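Local coordinates for protein predicted protease of the collagenase family (Methanopyrus kandleri, PDB 5D88) that probably acts as a peptidase of the U32 family and binds zinc between the two subunits of its assembly, at residues 29-32 with 33-36; 61-64 with 65-69; 201-204 with 205-209; 221-224 with 225-228. All coordinates share one frame; numbering follows the deposited sequence.

In the fold
The four contacts lie on helices and loops around the TIM barrel, at different depths. Contacts 1 and 2 are partly buried starts of neighbouring helices, 31-34 and 63-75; they touch each other, R31 against D68 and S30 against I69, and rely on capping bonds and salt bridges. Contact 3 is the buried one, a stretch of helix 200-213 that carries a zinc ligand and meets the second subunit. Contact 4, farthest from the centre of the chain, is a loop turn with a proline-aromatic pair, packed on that helix through N223 and Y225; it too reaches the second subunit, by hydrogen bonds and side-chain packing where contact 3 adds a shared metal.

Contact 1 of 4, residues 29-32 with 33-36; sequences CSRH and HLDT
D35 OD1 is gripped by two arginines: R31, four residues earlier, and R76, just after helix 63-75. The bond from R31 NH1 is a salt bridge of 3.0 Å. Its oxygen lies in the guanidinium plane, whereas the donor stands above the carboxylate plane, and the two flat groups are turned 80° apart. A bend at chi2 (68°) brings the arginine chain round to the acid even though its CB sets out in another direction. A water bridges the rest of the pair, donating to D35 OD2 and accepting a weak bond from R31 NH2. The pair lies at the short, weakly bonded helix 31-34, in the beta-alpha-beta crossover from strand 23-27 to strand 43-47 of the TIM barrel. The N-cap of this helix is S30, whose OG accepts from H33 N at 2.9 Å. The H33 ring works in the reverse direction: ND1 receives C29 N at 3.1 Å, the donor meeting the ring edge almost exactly in its plane. With both bonds, H33 ties the first helical turn to the loop before it. A leucine in its place would probably leave C29 N without this acceptor and the loop less firmly held. One step further on, H33 O takes T36 OG1 at 2.9 Å, in the carbonyl plane, and T36 N as well.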
loop_
_atom_site.group_PDB
_atom_site.type_symbol
_atom_site.label_atom_id
_atom_site.label_comp_id
_atom_site.label_asym_id
_atom_site.label_seq_id
_atom_site.Cartn_x
_atom_site.Cartn_y
_atom_site.Cartn_z
ATOM N N CYS A 29 -9.300 -5.867 -21.984
ATOM C CA CYS A 29 -7.891 -6.239 -21.925
ATOM C C CYS A 29 -7.333 -6.705 -23.250
ATOM O O CYS A 29 -6.127 -6.989 -23.331
ATOM C CB CYS A 29 -7.659 -7.347 -20.899
ATOM S SG CYS A 29 -8.006 -6.832 -19.251
ATOM N N SER A 30 -8.161 -6.800 -24.280
ATOM C CA SER A 30 -7.706 -7.282 -25.575
ATOM C C SER A 30 -8.691 -6.819 -26.630
ATOM O O SER A 30 -9.845 -6.505 -26.334
ATOM C CB SER A 30 -7.582 -8.811 -25.610
ATOM O OG SER A 30 -8.857 -9.422 -25.630
ATOM N N ARG A 31 -8.212 -6.778 -27.871
ATOM C CA ARG A 31 -9.097 -6.490 -28.989
ATOM C C ARG A 31 -10.280 -7.455 -29.015
ATOM O O ARG A 31 -11.406 -7.058 -29.331
ATOM C CB ARG A 31 -8.306 -6.553 -30.294
ATOM C CG ARG A 31 -9.164 -6.440 -31.538
ATOM C CD ARG A 31 -9.770 -5.056 -31.656
ATOM N NE ARG A 31 -10.597 -4.938 -32.848
ATOM C CZ ARG A 31 -11.856 -5.353 -32.929
ATOM N NH1 ARG A 31 -12.443 -5.924 -31.879
ATOM N NH2 ARG A 31 -12.529 -5.196 -34.062
ATOM N N HIS A 32 -10.053 -8.727 -28.686
ATOM C CA HIS A 32 -11.157 -9.681 -28.729
ATOM C C HIS A 32 -12.159 -9.435 -27.602
ATOM O O HIS A 32 -13.370 -9.579 -27.800
ATOM C CB HIS A 32 -10.621 -11.112 -28.663
ATOM C CG HIS A 32 -11.698 -12.140 -28.526
ATOM N ND1 HIS A 32 -12.580 -12.431 -29.545
ATOM C CD2 HIS A 32 -12.049 -12.930 -27.484
ATOM C CE1 HIS A 32 -13.421 -13.367 -29.141
ATOM N NE2 HIS A 32 -13.118 -13.689 -27.895
ATOM N N HIS A 33 -11.664 -9.103 -26.405
ATOM C CA HIS A 33 -12.507 -8.780 -25.254
ATOM C C HIS A 33 -13.484 -7.655 -25.578
ATOM O O HIS A 33 -14.599 -7.622 -25.041
ATOM C CB HIS A 33 -11.583 -8.382 -24.090
ATOM C CG HIS A 33 -12.190 -8.468 -22.715
ATOM N ND1 HIS A 33 -11.626 -7.828 -21.625
ATOM C CD2 HIS A 33 -13.267 -9.141 -22.240
ATOM C CE1 HIS A 33 -12.346 -8.080 -20.547
ATOM N NE2 HIS A 33 -13.346 -8.881 -20.889
ATOM N N LEU A 34 -13.081 -6.730 -26.451
ATOM C CA LEU A 34 -13.927 -5.597 -26.813
ATOM C C LEU A 34 -15.239 -6.050 -27.432
ATOM O O LEU A 34 -16.278 -5.409 -27.234
ATOM C CB LEU A 34 -13.181 -4.678 -27.785
ATOM C CG LEU A 34 -13.894 -3.401 -28.238
ATOM C CD1 LEU A 34 -14.292 -2.544 -27.038
ATOM C CD2 LEU A 34 -13.016 -2.585 -29.210
ATOM N N ASP A 35 -15.211 -7.139 -28.204
ATOM C CA ASP A 35 -16.411 -7.605 -28.887
ATOM C C ASP A 35 -17.480 -8.107 -27.923
ATOM O O ASP A 35 -18.619 -8.305 -28.352
ATOM C CB ASP A 35 -16.069 -8.728 -29.872
ATOM C CG ASP A 35 -15.341 -8.234 -31.114
ATOM O OD1 ASP A 35 -15.157 -7.010 -31.298
ATOM O OD2 ASP A 35 -14.958 -9.096 -31.929
ATOM N N THR A 36 -17.145 -8.343 -26.655
ATOM C CA THR A 36 -18.106 -8.830 -25.667
ATOM C C THR A 36 -18.728 -7.712 -24.837
ATOM O O THR A 36 -19.655 -7.965 -24.058
ATOM C CB THR A 36 -17.435 -9.835 -24.721
ATOM O OG1 THR A 36 -16.670 -9.130 -23.731
ATOM C CG2 THR A 36 -16.520 -10.791 -25.506
HETATM O O HOH W 1 -14.380 -7.542 -34.415
#

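Contact 2 of 4, residues 61-64 with 65-69; sequences PETY and EVEDI
Two first torsions bring Y64 and E65 together. Y64 CG stands between its own backbone N and carbonyl carbon (chi1 80°), which swings the ring over E65 N. E65 CG lies opposite its carbonyl carbon (chi1 -63°) and so comes beneath the same ring face, in a CH-pi contact of 3.8 Å from CG to the centroid. The extended glutamate chain runs back toward the start of the helix, where E65 OE2 accepts from E62 N at 2.9 Å, with the donor standing above the carboxylate plane, while OE1 forms a salt bridge with R59; that positive charge probably favours the ionised acid. Alongside, P61 CG packs on V66 CG2 at 3.8 Å, and I69 CD1 closes in more loosely on P61 CB. The main chain enters the helix as V66 N bonds to E62 O at 3.0 Å. E62 is the N-cap and E65 the third helical residue, so the bond to E62 N is one half of a capping box; the apolar pair of P61 with V66 is the accompanying hydrophobic staple, together marking the start of helix 63-75 in its beta-alpha-beta unit.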
loop_
_atom_site.group_PDB
_atom_site.type_symbol
_atom_site.label_atom_id
_atom_site.label_comp_id
_atom_site.label_asym_id
_atom_site.label_seq_id
_atom_site.Cartn_x
_atom_site.Cartn_y
_atom_site.Cartn_z
ATOM N N PRO A 61 -2.644 -5.864 -21.912
ATOM C CA PRO A 61 -2.370 -5.671 -23.340
ATOM C C PRO A 61 -1.066 -4.935 -23.559
ATOM O O PRO A 61 -0.710 -4.040 -22.789
ATOM C CB PRO A 61 -3.552 -4.823 -23.818
ATOM C CG PRO A 61 -4.019 -4.114 -22.609
ATOM C CD PRO A 61 -3.769 -5.044 -21.452
ATOM N N GLU A 62 -0.360 -5.321 -24.623
ATOM C CA GLU A 62 0.809 -4.588 -25.081
ATOM C C GLU A 62 0.383 -3.276 -25.712
ATOM O O GLU A 62 -0.777 -3.076 -26.065
ATOM C CB GLU A 62 1.607 -5.406 -26.103
ATOM C CG GLU A 62 1.865 -6.834 -25.667
ATOM C CD GLU A 62 3.321 -7.176 -25.590
ATOM O OE1 GLU A 62 4.109 -6.646 -26.402
ATOM O OE2 GLU A 62 3.679 -7.983 -24.704
ATOM N N THR A 63 1.353 -2.375 -25.880
ATOM C CA THR A 63 1.009 -1.039 -26.342
ATOM C C THR A 63 0.318 -1.072 -27.704
ATOM O O THR A 63 -0.647 -0.334 -27.922
ATOM C CB THR A 63 2.258 -0.172 -26.355
ATOM O OG1 THR A 63 2.747 -0.109 -25.012
ATOM C CG2 THR A 63 1.935 1.229 -26.841
ATOM N N TYR A 64 0.760 -1.934 -28.626
ATOM C CA TYR A 64 0.109 -1.930 -29.936
ATOM C C TYR A 64 -1.334 -2.402 -29.826
ATOM O O TYR A 64 -2.190 -1.956 -30.596
ATOM C CB TYR A 64 0.879 -2.781 -30.953
ATOM C CG TYR A 64 0.623 -4.260 -30.828
ATOM C CD1 TYR A 64 -0.434 -4.861 -31.508
ATOM C CD2 TYR A 64 1.425 -5.057 -30.016
ATOM C CE1 TYR A 64 -0.685 -6.215 -31.388
ATOM C CE2 TYR A 64 1.180 -6.418 -29.888
ATOM C CZ TYR A 64 0.124 -6.989 -30.579
ATOM O OH TYR A 64 -0.131 -8.339 -30.460
ATOM N N GLU A 65 -1.629 -3.266 -28.853
ATOM C CA GLU A 65 -3.005 -3.711 -28.640
ATOM C C GLU A 65 -3.867 -2.600 -28.070
ATOM O O GLU A 65 -5.028 -2.447 -28.461
ATOM C CB GLU A 65 -3.051 -4.883 -27.677
ATOM C CG GLU A 65 -2.365 -6.122 -28.107
ATOM C CD GLU A 65 -2.519 -7.188 -27.044
ATOM O OE1 GLU A 65 -3.620 -7.777 -26.964
ATOM O OE2 GLU A 65 -1.567 -7.385 -26.253
ATOM N N VAL A 66 -3.333 -1.858 -27.103
ATOM C CA VAL A 66 -4.057 -0.731 -26.526
ATOM C C VAL A 66 -4.529 0.212 -27.626
ATOM O O VAL A 66 -5.683 0.656 -27.640
ATOM C CB VAL A 66 -3.169 -0.009 -25.503
ATOM C CG1 VAL A 66 -3.813 1.297 -25.037
ATOM C CG2 VAL A 66 -2.909 -0.931 -24.336
ATOM N N GLU A 67 -3.643 0.526 -28.571
ATOM C CA GLU A 67 -3.991 1.507 -29.592
ATOM C C GLU A 67 -5.085 0.978 -30.511
ATOM O O GLU A 67 -6.002 1.720 -30.887
ATOM C CB GLU A 67 -2.727 1.907 -30.348
ATOM C CG GLU A 67 -1.776 2.647 -29.389
ATOM C CD GLU A 67 -0.428 3.027 -29.979
ATOM O OE1 GLU A 67 -0.124 2.633 -31.129
ATOM O OE2 GLU A 67 0.334 3.730 -29.269
ATOM N N ASP A 68 -5.033 -0.315 -30.834
ATOM C CA ASP A 68 -6.093 -0.950 -31.609
ATOM C C ASP A 68 -7.423 -0.948 -30.850
ATOM O O ASP A 68 -8.477 -0.643 -31.424
ATOM C CB ASP A 68 -5.655 -2.371 -31.954
ATOM C CG ASP A 68 -6.590 -3.053 -32.915
ATOM O OD1 ASP A 68 -7.070 -2.395 -33.865
ATOM O OD2 ASP A 68 -6.836 -4.258 -32.717
ATOM N N ILE A 69 -7.392 -1.285 -29.561
ATOM C CA ILE A 69 -8.610 -1.294 -28.748
ATOM C C ILE A 69 -9.258 0.080 -28.747
ATOM O O ILE A 69 -10.484 0.212 -28.869
ATOM C CB ILE A 69 -8.288 -1.743 -27.314
ATOM C CG1 ILE A 69 -7.960 -3.241 -27.281
ATOM C CG2 ILE A 69 -9.461 -1.419 -26.355
ATOM C CD1 ILE A 69 -7.209 -3.637 -26.009
#

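Contact 3 of 4, residues 201-204 with 205-209; sequences FFER and NLFSH. With ZN (zinc ion), chain B; ACT (acetate ion), chain C.
Helix 200-213, which follows strand 185-190 of the TIM barrel, carries one ligand of a zinc site shared by two subunits. H209 NE2 binds the zinc ion at 2.0 Å; C88 together with H209 and C88 of the second subunit complete the site, and E213, bonded to ND1 of the same ring, is a second-shell residue that helps fix its rotation. One turn earlier, the N205 amide spans the interface with both ends engaged, OD1 bonded to T87 and ND2 donating to T87 O of the second subunit. The F201 ring approaches this amide obliquely, CE1 lying 3.7 Å from N205 ND2 with the two planes 74° apart. On another side of the helix, E203 and F207 run side by side, E203 CG touching F207 CE1 at 4.1 Å, while the carboxylate forms salt bridges with R231 and R229. R204, whose NH2 also donates to I193 O, extends away from the helix to an acetate ion, probably from the crystallisation liquor. Its guanidinium meets the ion edge-on: NH2 donates to acetate O at 2.9 Å, and NE makes a weak bond to OXT. The R204 carbonyl is doubly held: S208 N (2.9 Å) and S208 OG (2.8 Å) approach R204 O from opposite faces of its plane.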
loop_
_atom_site.group_PDB
_atom_site.type_symbol
_atom_site.label_atom_id
_atom_site.label_comp_id
_atom_site.label_asym_id
_atom_site.label_seq_id
_atom_site.Cartn_x
_atom_site.Cartn_y
_atom_site.Cartn_z
ATOM N N PHE A 201 -2.628 -5.329 -0.822
ATOM C CA PHE A 201 -1.739 -4.160 -0.813
ATOM C C PHE A 201 -0.372 -4.498 -1.419
ATOM O O PHE A 201 0.125 -3.818 -2.331
ATOM C CB PHE A 201 -1.711 -3.749 0.673
ATOM C CG PHE A 201 -0.667 -2.799 1.131
ATOM C CD1 PHE A 201 -0.080 -1.857 0.341
ATOM C CD2 PHE A 201 -0.410 -2.770 2.506
ATOM C CE1 PHE A 201 0.866 -0.954 0.903
ATOM C CE2 PHE A 201 0.484 -1.920 3.063
ATOM C CZ PHE A 201 1.130 -0.991 2.266
ATOM N N PHE A 202 0.220 -5.591 -0.947
ATOM C CA PHE A 202 1.563 -5.958 -1.350
ATOM C C PHE A 202 1.571 -6.526 -2.762
ATOM O O PHE A 202 2.494 -6.262 -3.541
ATOM C CB PHE A 202 2.125 -6.963 -0.342
ATOM C CG PHE A 202 2.123 -6.432 1.067
ATOM C CD1 PHE A 202 3.148 -5.603 1.497
ATOM C CD2 PHE A 202 1.076 -6.712 1.932
ATOM C CE1 PHE A 202 3.148 -5.082 2.772
ATOM C CE2 PHE A 202 1.054 -6.182 3.223
ATOM C CZ PHE A 202 2.093 -5.367 3.644
ATOM N N GLU A 203 0.550 -7.314 -3.098
ATOM C CA GLU A 203 0.491 -7.928 -4.415
ATOM C C GLU A 203 0.243 -6.886 -5.496
ATOM O O GLU A 203 0.825 -6.966 -6.584
ATOM C CB GLU A 203 -0.574 -9.012 -4.432
ATOM C CG GLU A 203 -0.582 -9.828 -5.711
ATOM C CD GLU A 203 -1.537 -10.993 -5.655
ATOM O OE1 GLU A 203 -2.530 -10.926 -4.905
ATOM O OE2 GLU A 203 -1.294 -11.979 -6.378
ATOM N N ARG A 204 -0.590 -5.885 -5.208
ATOM C CA ARG A 204 -0.804 -4.809 -6.166
ATOM C C ARG A 204 0.428 -3.932 -6.326
ATOM O O ARG A 204 0.699 -3.458 -7.431
ATOM C CB ARG A 204 -1.998 -3.973 -5.745
ATOM C CG ARG A 204 -3.302 -4.706 -5.841
ATOM C CD ARG A 204 -4.343 -3.718 -5.559
ATOM N NE ARG A 204 -5.680 -4.228 -5.732
ATOM C CZ ARG A 204 -6.673 -3.949 -4.904
ATOM N NH1 ARG A 204 -6.476 -3.182 -3.827
ATOM N NH2 ARG A 204 -7.866 -4.426 -5.157
ATOM N N ASN A 205 1.202 -3.731 -5.253
ATOM C CA ASN A 205 2.493 -3.061 -5.397
ATOM C C ASN A 205 3.384 -3.839 -6.357
ATOM O O ASN A 205 4.056 -3.252 -7.214
ATOM C CB ASN A 205 3.187 -2.930 -4.036
ATOM C CG ASN A 205 2.641 -1.792 -3.166
ATOM O OD1 ASN A 205 1.923 -0.892 -3.618
ATOM N ND2 ASN A 205 3.051 -1.811 -1.898
ATOM N N LEU A 206 3.414 -5.165 -6.212
ATOM C CA LEU A 206 4.229 -6.007 -7.081
ATOM C C LEU A 206 3.806 -5.862 -8.539
ATOM O O LEU A 206 4.643 -5.657 -9.420
ATOM C CB LEU A 206 4.129 -7.469 -6.647
ATOM C CG LEU A 206 4.933 -8.475 -7.489
ATOM C CD1 LEU A 206 6.429 -8.252 -7.358
ATOM C CD2 LEU A 206 4.522 -9.913 -7.099
ATOM N N PHE A 207 2.510 -5.997 -8.825
ATOM C CA PHE A 207 2.095 -5.886 -10.221
ATOM C C PHE A 207 2.303 -4.468 -10.767
ATOM O O PHE A 207 2.529 -4.298 -11.966
ATOM C CB PHE A 207 0.641 -6.317 -10.383
ATOM C CG PHE A 207 0.467 -7.779 -10.576
ATOM C CD1 PHE A 207 0.644 -8.646 -9.520
ATOM C CD2 PHE A 207 0.153 -8.289 -11.825
ATOM C CE1 PHE A 207 0.478 -10.015 -9.686
ATOM C CE2 PHE A 207 -0.022 -9.671 -12.017
ATOM C CZ PHE A 207 0.153 -10.535 -10.944
ATOM N N SER A 208 2.204 -3.444 -9.916
ATOM C CA SER A 208 2.453 -2.072 -10.346
ATOM C C SER A 208 3.820 -1.957 -10.986
ATOM O O SER A 208 4.005 -1.213 -11.956
ATOM C CB SER A 208 2.381 -1.099 -9.152
ATOM O OG SER A 208 1.070 -0.988 -8.598
ATOM N N HIS A 209 4.802 -2.638 -10.401
ATOM C CA HIS A 209 6.166 -2.625 -10.913
ATOM C C HIS A 209 6.326 -3.565 -12.097
ATOM O O HIS A 209 6.980 -3.226 -13.088
ATOM C CB HIS A 209 7.129 -3.030 -9.802
ATOM C CG HIS A 209 7.438 -1.944 -8.836
ATOM N ND1 HIS A 209 8.436 -1.021 -9.052
ATOM C CD2 HIS A 209 6.913 -1.655 -7.626
ATOM C CE1 HIS A 209 8.494 -0.191 -8.021
ATOM N NE2 HIS A 209 7.588 -0.562 -7.139
HETATM ZN ZN ZN B . 7.406 -0.024 -5.179
HETATM C C ACT C . -8.244 -6.203 -8.349
HETATM O O ACT C . -9.036 -5.652 -7.547
HETATM O OXT ACT C . -7.048 -5.836 -8.287
HETATM C CH3 ACT C . -8.702 -7.268 -9.306
#

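Contact 4 of 4, residues 221-224 with 225-228; sequences RNNP and YEPM
P224 lies over one face of the Y225 ring, its CG 4.1 Å from the centroid in a CH-pi contact set toward the rim. Obliquely to the same ring comes the amide of N223, the planes 74° apart and OD1 3.5 Å from Y225 CD2. That oxygen has a polar task too: Y225 N donates to N223 OD1 at 2.9 Å, from above the carbonyl plane. With CG of N223 opposite its backbone N (chi1 178°), the side chain folds forward over the next two residues, and the bond makes an Asx turn. It is superposed on a type I beta turn from N223 to E226, closed by a weak bond from E226 N to N223 O. Both turns belong to the loop between helix 200-213 and strand 233-234, outside the barrel. The other end of the amide, ND2, donates to E203 of that helix. With an alanine here in place of N223, Y225 N and the E203 carboxylate would probably each lose a partner, and the turn would be freer to open. Y225 itself crosses to the second subunit, where its OH bonds to D122 of that subunit. On the far end of the segment, M228 CE rests 3.5 Å from P224 O.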
loop_
_atom_site.group_PDB
_atom_site.type_symbol
_atom_site.label_atom_id
_atom_site.label_comp_id
_atom_site.label_asym_id
_atom_site.label_seq_id
_atom_site.Cartn_x
_atom_site.Cartn_y
_atom_site.Cartn_z
ATOM N N ARG A 221 4.938 -19.524 -10.949
ATOM C CA ARG A 221 6.397 -19.542 -10.884
ATOM C C ARG A 221 7.004 -18.472 -9.991
ATOM O O ARG A 221 7.938 -18.777 -9.255
ATOM C CB ARG A 221 7.001 -19.406 -12.289
ATOM C CG ARG A 221 6.748 -20.602 -13.172
ATOM C CD ARG A 221 7.496 -20.504 -14.484
ATOM N NE ARG A 221 7.548 -21.821 -15.110
ATOM C CZ ARG A 221 6.549 -22.354 -15.803
ATOM N NH1 ARG A 221 5.415 -21.678 -15.977
ATOM N NH2 ARG A 221 6.684 -23.565 -16.320
ATOM N N ASN A 222 6.544 -17.216 -10.041
ATOM C CA ASN A 222 7.290 -16.174 -9.334
ATOM C C ASN A 222 6.425 -15.106 -8.663
ATOM O O ASN A 222 6.930 -14.004 -8.372
ATOM C CB ASN A 222 8.283 -15.484 -10.290
ATOM C CG ASN A 222 7.594 -14.697 -11.373
ATOM O OD1 ASN A 222 6.401 -14.849 -11.606
ATOM N ND2 ASN A 222 8.342 -13.837 -12.035
ATOM N N ASN A 223 5.153 -15.385 -8.390
ATOM C CA ASN A 223 4.342 -14.490 -7.566
ATOM C C ASN A 223 4.246 -15.076 -6.166
ATOM O O ASN A 223 3.536 -16.067 -5.974
ATOM C CB ASN A 223 2.948 -14.303 -8.153
ATOM C CG ASN A 223 2.060 -13.404 -7.271
ATOM O OD1 ASN A 223 2.477 -12.947 -6.213
ATOM N ND2 ASN A 223 0.852 -13.136 -7.729
ATOM N N PRO A 224 4.933 -14.522 -5.170
ATOM C CA PRO A 224 4.935 -15.156 -3.844
ATOM C C PRO A 224 3.618 -15.028 -3.108
ATOM O O PRO A 224 3.397 -15.759 -2.129
ATOM C CB PRO A 224 6.061 -14.423 -3.112
ATOM C CG PRO A 224 6.128 -13.082 -3.777
ATOM C CD PRO A 224 5.757 -13.303 -5.212
ATOM N N TYR A 225 2.759 -14.115 -3.533
ATOM C CA TYR A 225 1.477 -13.869 -2.894
ATOM C C TYR A 225 0.397 -14.798 -3.421
ATOM O O TYR A 225 -0.608 -15.009 -2.738
ATOM C CB TYR A 225 1.084 -12.386 -3.099
ATOM C CG TYR A 225 2.174 -11.443 -2.647
ATOM C CD1 TYR A 225 2.578 -11.395 -1.320
ATOM C CD2 TYR A 225 2.839 -10.634 -3.549
ATOM C CE1 TYR A 225 3.625 -10.570 -0.911
ATOM C CE2 TYR A 225 3.881 -9.808 -3.128
ATOM C CZ TYR A 225 4.263 -9.795 -1.815
ATOM O OH TYR A 225 5.294 -8.976 -1.406
ATOM N N GLU A 226 0.607 -15.404 -4.594
ATOM C CA GLU A 226 -0.429 -16.245 -5.199
ATOM C C GLU A 226 -0.823 -17.425 -4.312
ATOM O O GLU A 226 -2.034 -17.649 -4.116
ATOM C CB GLU A 226 0.070 -16.674 -6.588
ATOM C CG GLU A 226 -0.687 -17.782 -7.333
ATOM C CD GLU A 226 -2.076 -17.410 -7.845
ATOM O OE1 GLU A 226 -2.337 -16.255 -8.257
ATOM O OE2 GLU A 226 -2.912 -18.345 -7.867
ATOM N N PRO A 227 0.100 -18.200 -3.740
ATOM C CA PRO A 227 -0.306 -19.339 -2.895
ATOM C C PRO A 227 -0.793 -18.973 -1.498
ATOM O O PRO A 227 -1.200 -19.874 -0.746
ATOM C CB PRO A 227 0.971 -20.175 -2.802
ATOM C CG PRO A 227 2.075 -19.272 -3.152
ATOM C CD PRO A 227 1.550 -18.160 -3.972
ATOM N N MET A 228 -0.764 -17.698 -1.120
ATOM C CA MET A 228 -0.988 -17.332 0.278
ATOM C C MET A 228 -2.443 -17.390 0.717
ATOM O O MET A 228 -2.700 -17.676 1.895
ATOM C CB MET A 228 -0.452 -15.926 0.538
ATOM C CG MET A 228 1.038 -15.869 0.628
ATOM S SD MET A 228 1.559 -14.218 1.172
ATOM C CE MET A 228 3.328 -14.409 1.071
#